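Levansucrase (Bacillus subtilis, PDB 1OYG) belongs to the levansucrase/invertase family of carbohydrate-active enzymes and folds as a single-chain, five-bladed beta-propeller. Local coordinates at residues A[21-26]-A[261-266]; A[29-32]-A[36-39]; A[64-67]-A[71-74]; A[353-356]-A[360-363]. One frame throughout, in Å; residues are numbered along the deposited sequence.

Contact 1: residues A[21-26]-A[261-266]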
loop_
_atom_site.group_PDB
_atom_site.type_symbol
_atom_site.label_atom_id
_atom_site.label_comp_id
_atom_site.label_asym_id
_atom_site.label_seq_id
_atom_site.Cartn_x
_atom_site.Cartn_y
_atom_site.Cartn_z
ATOM N N THR A 21 -15.421 6.949 6.895
ATOM C CA THR A 21 -16.263 7.304 8.035
ATOM C C THR A 21 -16.646 6.096 8.865
ATOM O O THR A 21 -16.683 4.971 8.376
ATOM C CB THR A 21 -17.553 8.019 7.587
ATOM O OG1 THR A 21 -18.385 7.116 6.851
ATOM C CG2 THR A 21 -17.260 9.164 6.627
ATOM N N ARG A 22 -16.977 6.352 10.124
ATOM C CA ARG A 22 -17.369 5.292 11.034
ATOM C C ARG A 22 -18.652 4.622 10.562
ATOM O O ARG A 22 -18.798 3.411 10.686
ATOM C CB ARG A 22 -17.554 5.850 12.443
ATOM C CG ARG A 22 -16.285 6.442 13.038
ATOM C CD ARG A 22 -16.383 6.738 14.512
ATOM N NE ARG A 22 -16.411 5.520 15.316
ATOM C CZ ARG A 22 -15.338 4.809 15.644
ATOM N NH1 ARG A 22 -14.126 5.191 15.270
ATOM N NH2 ARG A 22 -15.479 3.711 16.374
ATOM N N HIS A 23 -19.580 5.402 10.015
ATOM C CA HIS A 23 -20.846 4.833 9.573
ATOM C C HIS A 23 -20.618 3.818 8.458
ATOM O O HIS A 23 -21.221 2.746 8.463
ATOM C CB HIS A 23 -21.824 5.907 9.095
ATOM C CG HIS A 23 -23.080 5.342 8.508
ATOM N ND1 HIS A 23 -23.159 4.909 7.202
ATOM C CD2 HIS A 23 -24.294 5.101 9.058
ATOM C CE1 HIS A 23 -24.374 4.447 6.966
ATOM N NE2 HIS A 23 -25.083 4.554 8.075
ATOM N N ASP A 24 -19.757 4.156 7.503
ATOM C CA ASP A 24 -19.485 3.256 6.384
ATOM C C ASP A 24 -18.807 1.978 6.866
ATOM O O ASP A 24 -19.207 0.884 6.481
ATOM C CB ASP A 24 -18.646 3.955 5.310
ATOM C CG ASP A 24 -19.437 5.006 4.536
ATOM O OD1 ASP A 24 -20.681 5.061 4.677
ATOM O OD2 ASP A 24 -18.898 5.824 3.768
ATOM N N MET A 25 -17.806 2.117 7.732
ATOM C CA MET A 25 -17.075 0.961 8.243
ATOM C C MET A 25 -17.976 0.029 9.056
ATOM O O MET A 25 -17.782 -1.178 9.044
ATOM C CB MET A 25 -15.886 1.406 9.105
ATOM C CG MET A 25 -14.793 2.152 8.355
ATOM S SD MET A 25 -14.029 1.231 7.010
ATOM C CE MET A 25 -13.226 -0.080 7.880
ATOM N N LEU A 26 -18.968 0.586 9.748
ATOM C CA LEU A 26 -19.869 -0.222 10.567
ATOM C C LEU A 26 -20.728 -1.174 9.737
ATOM O O LEU A 26 -21.225 -2.169 10.263
ATOM C CB LEU A 26 -20.779 0.672 11.422
ATOM C CG LEU A 26 -20.182 1.213 12.725
ATOM C CD1 LEU A 26 -21.075 2.305 13.292
ATOM C CD2 LEU A 26 -19.987 0.094 13.747
ATOM N N THR A 261 -26.419 13.712 12.453
ATOM C CA THR A 261 -26.054 14.155 13.798
ATOM C C THR A 261 -26.511 13.137 14.833
ATOM O O THR A 261 -25.824 12.927 15.822
ATOM C CB THR A 261 -26.609 15.555 14.104
ATOM O OG1 THR A 261 -25.827 16.532 13.413
ATOM C CG2 THR A 261 -26.430 15.925 15.589
ATOM N N SER A 262 -27.650 12.490 14.597
ATOM C CA SER A 262 -28.144 11.448 15.496
ATOM C C SER A 262 -27.123 10.321 15.613
ATOM O O SER A 262 -26.829 9.848 16.711
ATOM C CB SER A 262 -29.476 10.884 14.992
ATOM O OG SER A 262 -29.998 9.931 15.901
ATOM N N PHE A 263 -26.579 9.898 14.478
ATOM C CA PHE A 263 -25.565 8.856 14.476
ATOM C C PHE A 263 -24.302 9.330 15.189
ATOM O O PHE A 263 -23.723 8.582 15.972
ATOM C CB PHE A 263 -25.224 8.400 13.056
ATOM C CG PHE A 263 -24.051 7.470 13.004
ATOM C CD1 PHE A 263 -24.187 6.144 13.396
ATOM C CD2 PHE A 263 -22.798 7.930 12.622
ATOM C CE1 PHE A 263 -23.092 5.283 13.369
ATOM C CE2 PHE A 263 -21.702 7.080 12.604
ATOM C CZ PHE A 263 -21.848 5.758 12.975
ATOM N N PHE A 264 -23.878 10.562 14.923
ATOM C CA PHE A 264 -22.696 11.117 15.585
ATOM C C PHE A 264 -22.851 11.083 17.103
ATOM O O PHE A 264 -21.945 10.671 17.812
ATOM C CB PHE A 264 -22.417 12.559 15.141
ATOM C CG PHE A 264 -21.531 13.318 16.092
ATOM C CD1 PHE A 264 -20.163 13.096 16.103
ATOM C CD2 PHE A 264 -22.068 14.230 16.996
ATOM C CE1 PHE A 264 -19.336 13.781 16.984
ATOM C CE2 PHE A 264 -21.249 14.915 17.882
ATOM C CZ PHE A 264 -19.877 14.692 17.873
ATOM N N ARG A 265 -23.999 11.523 17.604
ATOM C CA ARG A 265 -24.222 11.574 19.048
ATOM C C ARG A 265 -24.114 10.191 19.678
ATOM O O ARG A 265 -23.452 10.020 20.701
ATOM C CB ARG A 265 -25.586 12.186 19.359
ATOM C CG ARG A 265 -25.624 13.687 19.168
ATOM C CD ARG A 265 -26.961 14.319 19.517
ATOM N NE ARG A 265 -27.040 15.719 19.105
ATOM C CZ ARG A 265 -26.038 16.587 19.189
ATOM N N GLN A 266 -24.753 9.211 19.050
ATOM C CA GLN A 266 -24.766 7.839 19.545
ATOM C C GLN A 266 -23.388 7.191 19.467
ATOM O O GLN A 266 -22.920 6.597 20.434
ATOM C CB GLN A 266 -25.759 7.008 18.737
ATOM C CG GLN A 266 -25.936 5.582 19.234
ATOM C CD GLN A 266 -27.149 4.905 18.630
ATOM O OE1 GLN A 266 -28.235 5.481 18.603
ATOM N NE2 GLN A 266 -26.969 3.681 18.141
#
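The ring of Phe263 takes His23 over one face and Leu26 at its edge, and this one aromatic side chain joins two helices packed against the outside of a beta-propeller. His23 CB lies above the ring, 4.1 Å from the Phe263 centroid, as a CH-pi contact. The imidazole then turns its own edge toward the face of Phe263 in a T-shaped pair, with ring centroids 5.4 Å apart and planes at 84°. Leu26 CD1 meets the rim in the plane of the ring, 3.6 Å from Phe263 CZ.

The helix axes of 22-26 and 261-266 cross at 80° and come no closer than 11.8 Å, too far for backbones to touch, and the long reach of Phe263 fills the difference. With CG anti to the backbone N (chi1 172°), the phenyl ring extends toward the other helix, and its CZ comes to 3.7 Å from His23 CA.

Arg22 starts out toward Phe263 but carries its charged end elsewhere. Its NE forms a salt bridge with Glu267, further along helix 261-273, while NH1 and NH2 bond to Thr310 OG1 and Thr339 O. The guanidinium thus ties the short helix both to its partner helix and to loops of the body, a polar complement to the apolar ring contact. At the start of the short helix Thr21 is the N-cap: its OG1 accepts a weak hydrogen bond from Asp24 N at 3.3 Å.

Contact 2: residues A[29-32]-A[36-39]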
loop_
_atom_site.group_PDB
_atom_site.type_symbol
_atom_site.label_atom_id
_atom_site.label_comp_id
_atom_site.label_asym_id
_atom_site.label_seq_id
_atom_site.Cartn_x
_atom_site.Cartn_y
_atom_site.Cartn_z
ATOM N N PRO A 29 -18.949 -5.513 8.491
ATOM C CA PRO A 29 -19.129 -6.853 9.076
ATOM C C PRO A 29 -20.266 -7.696 8.468
ATOM O O PRO A 29 -20.068 -8.888 8.231
ATOM C CB PRO A 29 -19.387 -6.548 10.552
ATOM C CG PRO A 29 -18.583 -5.313 10.793
ATOM C CD PRO A 29 -18.774 -4.490 9.537
ATOM N N GLU A 30 -21.423 -7.098 8.207
ATOM C CA GLU A 30 -22.520 -7.824 7.569
ATOM C C GLU A 30 -22.267 -7.993 6.068
ATOM O O GLU A 30 -22.510 -9.060 5.513
ATOM C CB GLU A 30 -23.856 -7.114 7.805
ATOM C CG GLU A 30 -25.082 -7.862 7.282
ATOM C CD GLU A 30 -25.312 -9.212 7.948
ATOM O OE1 GLU A 30 -24.956 -9.375 9.133
ATOM O OE2 GLU A 30 -25.867 -10.116 7.287
ATOM N N GLN A 31 -21.774 -6.937 5.423
ATOM C CA GLN A 31 -21.554 -6.932 3.975
ATOM C C GLN A 31 -20.505 -7.947 3.528
ATOM O O GLN A 31 -20.634 -8.552 2.467
ATOM C CB GLN A 31 -21.127 -5.535 3.520
ATOM C CG GLN A 31 -21.123 -5.339 2.007
ATOM C CD GLN A 31 -20.513 -4.016 1.607
ATOM O OE1 GLN A 31 -19.657 -3.487 2.317
ATOM N NE2 GLN A 31 -20.955 -3.472 0.480
ATOM N N GLN A 32 -19.478 -8.141 4.350
ATOM C CA GLN A 32 -18.344 -8.994 3.992
ATOM C C GLN A 32 -18.688 -10.481 3.939
ATOM O O GLN A 32 -17.876 -11.286 3.482
ATOM C CB GLN A 32 -17.171 -8.761 4.951
ATOM C CG GLN A 32 -17.385 -9.301 6.363
ATOM C CD GLN A 32 -16.236 -8.975 7.289
ATOM O OE1 GLN A 32 -15.735 -7.853 7.294
ATOM N NE2 GLN A 32 -15.814 -9.957 8.077
ATOM N N LYS A 36 -18.803 -11.921 -3.112
ATOM C CA LYS A 36 -18.355 -10.890 -4.050
ATOM C C LYS A 36 -17.202 -10.051 -3.514
ATOM O O LYS A 36 -16.448 -9.477 -4.291
ATOM C CB LYS A 36 -19.511 -9.940 -4.397
ATOM C CG LYS A 36 -20.534 -10.519 -5.343
ATOM C CD LYS A 36 -21.666 -9.530 -5.601
ATOM C CE LYS A 36 -22.677 -10.092 -6.592
ATOM N NZ LYS A 36 -23.804 -9.155 -6.855
ATOM N N TYR A 37 -17.091 -9.961 -2.190
ATOM C CA TYR A 37 -16.085 -9.130 -1.541
ATOM C C TYR A 37 -15.040 -9.938 -0.780
ATOM O O TYR A 37 -14.382 -9.405 0.101
ATOM C CB TYR A 37 -16.769 -8.150 -0.580
ATOM C CG TYR A 37 -17.995 -7.500 -1.171
ATOM C CD1 TYR A 37 -17.901 -6.702 -2.307
ATOM C CD2 TYR A 37 -19.251 -7.695 -0.608
ATOM C CE1 TYR A 37 -19.027 -6.115 -2.862
ATOM C CE2 TYR A 37 -20.375 -7.108 -1.149
ATOM C CZ TYR A 37 -20.262 -6.321 -2.277
ATOM O OH TYR A 37 -21.387 -5.743 -2.819
ATOM N N GLN A 38 -14.870 -11.208 -1.133
ATOM C CA GLN A 38 -13.984 -12.094 -0.381
ATOM C C GLN A 38 -12.804 -12.568 -1.214
ATOM O O GLN A 38 -12.967 -12.976 -2.359
ATOM C CB GLN A 38 -14.756 -13.302 0.144
ATOM C CG GLN A 38 -15.783 -12.952 1.206
ATOM C CD GLN A 38 -16.543 -14.152 1.719
ATOM O OE1 GLN A 38 -16.381 -15.265 1.217
ATOM N NE2 GLN A 38 -17.384 -13.930 2.720
ATOM N N VAL A 39 -11.616 -12.513 -0.624
ATOM C CA VAL A 39 -10.457 -13.188 -1.188
ATOM C C VAL A 39 -10.828 -14.667 -1.298
ATOM O O VAL A 39 -11.301 -15.254 -0.321
ATOM C CB VAL A 39 -9.212 -13.013 -0.286
ATOM C CG1 VAL A 39 -8.038 -13.835 -0.807
ATOM C CG2 VAL A 39 -8.830 -11.535 -0.179
HETATM O O HOH W 1 -23.179 -4.912 -0.940
#
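Gln31 passes its CG across the CE2 corner of the Tyr37 ring, with CG 3.7 Å from Tyr37 CE2. The two side chains run at about a right angle, and the amide and ring planes are inclined by 54°, so this is a crossing rather than a stack. CG stands anti to the backbone N (chi1 -169°) and the chain continues extended, which carries the amide past the ring toward its hydroxyl end. There a water bridges the amide nitrogen and the hydroxyl: it accepts from Gln31 NE2 at 3.0 Å and lies 2.7 Å from Tyr37 OH. The amide has further partners in strand 363-374, Thr368 OG1 for OE1 and Asn366 O for NE2, and these hold it in place.

Gln31 also offers its carbonyl to the rim of the same ring, with O near the ring plane and 3.5 Å from Tyr37 CD2. Lys36 CB covers one face from within its own segment.

The direct polar link is made by the next pair. Gln38 NE2 donates to Gln32 O over 2.8 Å, nearly straight at 168°, with the donor in the carbonyl plane and the acceptor close to the amide plane. The side chain of Gln32 itself bonds to Tyr349 OH and Asp347 OD1. A side-chain-to-backbone bridge of this kind closes the bend that follows the short helix 28-31, where the N-terminal part of the protein runs across the outermost strand of a four-stranded propeller blade.

Contact 3: residues A[64-67]-A[71-74]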
loop_
_atom_site.group_PDB
_atom_site.type_symbol
_atom_site.label_atom_id
_atom_site.label_comp_id
_atom_site.label_asym_id
_atom_site.label_seq_id
_atom_site.Cartn_x
_atom_site.Cartn_y
_atom_site.Cartn_z
ATOM N N LEU A 64 6.995 -3.533 -12.157
ATOM C CA LEU A 64 7.368 -2.368 -12.931
ATOM C C LEU A 64 6.166 -2.042 -13.804
ATOM O O LEU A 64 5.650 -2.907 -14.518
ATOM C CB LEU A 64 8.603 -2.657 -13.784
ATOM C CG LEU A 64 9.082 -1.543 -14.712
ATOM C CD1 LEU A 64 9.651 -0.377 -13.920
ATOM C CD2 LEU A 64 10.118 -2.097 -15.661
ATOM N N GLN A 65 5.716 -0.794 -13.718
ATOM C CA GLN A 65 4.493 -0.330 -14.366
ATOM C C GLN A 65 4.776 0.782 -15.366
ATOM O O GLN A 65 5.716 1.544 -15.208
ATOM C CB GLN A 65 3.524 0.199 -13.305
ATOM C CG GLN A 65 2.953 -0.885 -12.401
ATOM C CD GLN A 65 2.053 -0.334 -11.309
ATOM O OE1 GLN A 65 2.515 0.380 -10.420
ATOM N NE2 GLN A 65 0.773 -0.669 -11.368
ATOM N N ASN A 66 3.954 0.857 -16.401
ATOM C CA ASN A 66 3.860 2.057 -17.218
ATOM C C ASN A 66 3.183 3.163 -16.411
ATOM O O ASN A 66 2.643 2.909 -15.337
ATOM C CB ASN A 66 3.078 1.749 -18.493
ATOM C CG ASN A 66 3.673 0.587 -19.262
ATOM O OD1 ASN A 66 4.876 0.567 -19.541
ATOM N ND2 ASN A 66 2.841 -0.398 -19.592
ATOM N N ALA A 67 3.198 4.389 -16.921
ATOM C CA ALA A 67 2.706 5.532 -16.151
ATOM C C ALA A 67 1.236 5.399 -15.728
ATOM O O ALA A 67 0.848 5.935 -14.696
ATOM C CB ALA A 67 2.921 6.821 -16.931
ATOM N N VAL A 71 1.192 -3.118 -16.685
ATOM C CA VAL A 71 2.468 -3.782 -16.455
ATOM C C VAL A 71 3.421 -3.471 -17.608
ATOM O O VAL A 71 3.052 -3.554 -18.781
ATOM C CB VAL A 71 2.269 -5.306 -16.289
ATOM C CG1 VAL A 71 3.605 -6.026 -16.201
ATOM C CG2 VAL A 71 1.427 -5.596 -15.045
ATOM N N ALA A 72 4.640 -3.077 -17.256
ATOM C CA ALA A 72 5.653 -2.709 -18.235
ATOM C C ALA A 72 6.322 -3.933 -18.845
ATOM O O ALA A 72 6.368 -5.007 -18.245
ATOM C CB ALA A 72 6.701 -1.818 -17.592
ATOM N N ASN A 73 6.841 -3.745 -20.051
ATOM C CA ASN A 73 7.664 -4.736 -20.723
ATOM C C ASN A 73 9.062 -4.149 -20.879
ATOM O O ASN A 73 9.280 -3.240 -21.690
ATOM C CB ASN A 73 7.061 -5.089 -22.084
ATOM C CG ASN A 73 7.758 -6.257 -22.743
ATOM O OD1 ASN A 73 8.965 -6.415 -22.607
ATOM N ND2 ASN A 73 7.004 -7.080 -23.461
ATOM N N TYR A 74 9.990 -4.645 -20.065
ATOM C CA TYR A 74 11.375 -4.225 -20.108
ATOM C C TYR A 74 12.195 -5.190 -20.947
ATOM O O TYR A 74 12.591 -6.249 -20.471
ATOM C CB TYR A 74 11.966 -4.147 -18.693
ATOM C CG TYR A 74 13.330 -3.510 -18.682
ATOM C CD1 TYR A 74 13.464 -2.128 -18.728
ATOM C CD2 TYR A 74 14.486 -4.280 -18.658
ATOM C CE1 TYR A 74 14.704 -1.521 -18.734
ATOM C CE2 TYR A 74 15.742 -3.681 -18.671
ATOM C CZ TYR A 74 15.841 -2.297 -18.711
ATOM O OH TYR A 74 17.067 -1.674 -18.717
HETATM O O HOH W 2 7.046 -5.388 -15.563
HETATM O O HOH W 3 6.310 -0.981 -21.280
#
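Leu64 reaches over Ala72 with successive atoms. Its CB lies 4.3 Å from Ala72 CB, and with CG anti to the backbone N (chi1 177°) the branch point closes in, CG to Ala72 CB being 3.7 Å. Beyond it, CD2 spans two residues, 3.9 Å from Ala72 CB and 4.1 Å from Tyr74 CB. Leu64 also touches Ile79 of strand 77-85 and Ala141 and Phe143 of strand 135-143.

Beside this apolar overlap the backbones join: Ala72 N donates to Leu64 O at 2.9 Å, with an N-H...O angle of 169°. Gln65 and Val71 form a single beta bridge, which draws the turn together where strand 57-65 ends and the chain doubles back toward its antiparallel neighbour 77-85, a hairpin connection within the propeller's beta-sheet.

Asn66 adds a water-mediated link. Its OD1 accepts from a water at 2.7 Å, and that water in turn accepts from Asn73 N at 3.1 Å. The other end of the amide, ND2, bonds to Thr70 OG1, while Tyr74 sends its hydroxyl away to Val173 O.

Contact 4: residues A[353-356]-A[360-363]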
loop_
_atom_site.group_PDB
_atom_site.type_symbol
_atom_site.label_atom_id
_atom_site.label_comp_id
_atom_site.label_asym_id
_atom_site.label_seq_id
_atom_site.Cartn_x
_atom_site.Cartn_y
_atom_site.Cartn_z
ATOM N N TYR A 353 -12.207 3.230 -3.307
ATOM C CA TYR A 353 -12.941 4.471 -3.506
ATOM C C TYR A 353 -12.842 4.848 -4.976
ATOM O O TYR A 353 -11.945 4.395 -5.682
ATOM C CB TYR A 353 -12.383 5.571 -2.576
ATOM C CG TYR A 353 -12.408 5.074 -1.158
ATOM C CD1 TYR A 353 -13.523 5.279 -0.357
ATOM C CD2 TYR A 353 -11.378 4.280 -0.662
ATOM C CE1 TYR A 353 -13.587 4.751 0.924
ATOM C CE2 TYR A 353 -11.432 3.745 0.610
ATOM C CZ TYR A 353 -12.539 3.980 1.397
ATOM O OH TYR A 353 -12.607 3.441 2.653
ATOM N N VAL A 354 -13.781 5.664 -5.431
ATOM C CA VAL A 354 -13.891 6.001 -6.840
ATOM C C VAL A 354 -14.160 7.492 -7.014
ATOM O O VAL A 354 -14.862 8.109 -6.209
ATOM C CB VAL A 354 -14.975 5.133 -7.546
ATOM C CG1 VAL A 354 -16.353 5.350 -6.937
ATOM C CG2 VAL A 354 -14.987 5.378 -9.050
ATOM N N SER A 355 -13.578 8.055 -8.068
ATOM C CA SER A 355 -13.747 9.460 -8.413
ATOM C C SER A 355 -13.747 9.623 -9.924
ATOM O O SER A 355 -13.261 8.765 -10.654
ATOM C CB SER A 355 -12.609 10.284 -7.814
ATOM O OG SER A 355 -12.782 11.666 -8.079
ATOM N N ASN A 356 -14.298 10.731 -10.392
ATOM C CA ASN A 356 -14.203 11.097 -11.798
ATOM C C ASN A 356 -12.870 11.769 -12.135
ATOM O O ASN A 356 -12.552 11.951 -13.306
ATOM C CB ASN A 356 -15.369 12.011 -12.181
ATOM C CG ASN A 356 -16.715 11.314 -12.087
ATOM O OD1 ASN A 356 -16.800 10.089 -12.176
ATOM N ND2 ASN A 356 -17.777 12.098 -11.920
ATOM N N GLY A 360 -9.868 13.761 -6.851
ATOM C CA GLY A 360 -11.075 13.612 -6.053
ATOM C C GLY A 360 -12.231 14.488 -6.505
ATOM O O GLY A 360 -12.128 15.171 -7.526
ATOM N N PRO A 361 -13.334 14.494 -5.752
ATOM C CA PRO A 361 -13.480 13.749 -4.495
ATOM C C PRO A 361 -13.749 12.255 -4.688
ATOM O O PRO A 361 -14.358 11.852 -5.680
ATOM C CB PRO A 361 -14.697 14.417 -3.844
ATOM C CG PRO A 361 -15.510 14.907 -4.984
ATOM C CD PRO A 361 -14.549 15.258 -6.077
ATOM N N TYR A 362 -13.311 11.456 -3.720
ATOM C CA TYR A 362 -13.489 10.012 -3.747
ATOM C C TYR A 362 -14.659 9.577 -2.874
ATOM O O TYR A 362 -14.808 10.055 -1.749
ATOM C CB TYR A 362 -12.203 9.329 -3.289
ATOM C CG TYR A 362 -11.156 9.312 -4.370
ATOM C CD1 TYR A 362 -10.262 10.367 -4.520
ATOM C CD2 TYR A 362 -11.084 8.259 -5.273
ATOM C CE1 TYR A 362 -9.313 10.361 -5.525
ATOM C CE2 TYR A 362 -10.138 8.242 -6.276
ATOM C CZ TYR A 362 -9.252 9.295 -6.400
ATOM O OH TYR A 362 -8.313 9.276 -7.401
ATOM N N LYS A 363 -15.481 8.677 -3.404
ATOM C CA LYS A 363 -16.617 8.111 -2.677
ATOM C C LYS A 363 -16.449 6.587 -2.598
ATOM O O LYS A 363 -15.771 6.005 -3.434
ATOM C CB LYS A 363 -17.931 8.509 -3.353
ATOM C CG LYS A 363 -18.116 10.029 -3.431
ATOM C CD LYS A 363 -19.470 10.433 -3.998
ATOM C CE LYS A 363 -19.699 11.938 -3.853
ATOM N NZ LYS A 363 -21.075 12.357 -4.249
HETATM O O HOH W 4 -15.657 12.732 -8.622
#
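Tyr362 holds CG anti to its carbonyl carbon (chi1 -78°), which brings the ring under Ser355 of the neighbouring strand; Ser355 CB sits over the ring's centre, 3.5 Å from the centroid, in a CH-pi contact. A separate torsion directs the serine hydroxyl: placed opposite its own N (chi1 -177°), it faces the turn, where OG lies 2.9 Å from Pro361 O and is also within hydrogen-bonding reach of Ser357 O. Tyr353 C and Val354 N lie at the edge of the Tyr362 ring, in its plane, and Tyr362 OH continues to Leu358 O, inside the turn itself.

Together these pieces form a beta-hairpin joining the last two strands, 348-355 and 363-374, of a four-stranded antiparallel propeller blade. Val354 and Lys363 are its hydrogen-bonded pair: Val354 N donates to Lys363 O at 2.8 Å, and Lys363 N returns a bond to Val354 O at 2.9 Å. Alongside, Tyr353 CB packs on Tyr362 CB at 3.8 Å, while Trp327 and Leu329 of the preceding strand lie against the Tyr362 ring.

The turn has two unusual backbone features: Gly360 has phi 98°, where a CB would crowd the carbonyl O of the residue before, and the peptide before Pro361 is cis. A water accepts from Asn356 N at 3.0 Å and gives a weak bond to Pro361 O.

In the fold
Contact 3 is the most buried of the four; contacts 1, 2 and 4 are only partly covered. Contacts 3 and 4 each tighten a connection between neighbouring antiparallel strands, yet contact 4 has a full two-bond strand pair and contact 3 a lone backbone bridge beside aliphatic packing. Contacts 1 and 2 follow each other along the N-terminal helices at the periphery: contact 1 relies on rings and methyls to join parts 235 residues apart, contact 2 on amides, a carbonyl and a water. Strand 363-374, whose start belongs to contact 4, also receives side chains of contact 2. Contacts 1 and 3, about 41 Å apart between centres, lie on opposite sides of the chain's centre.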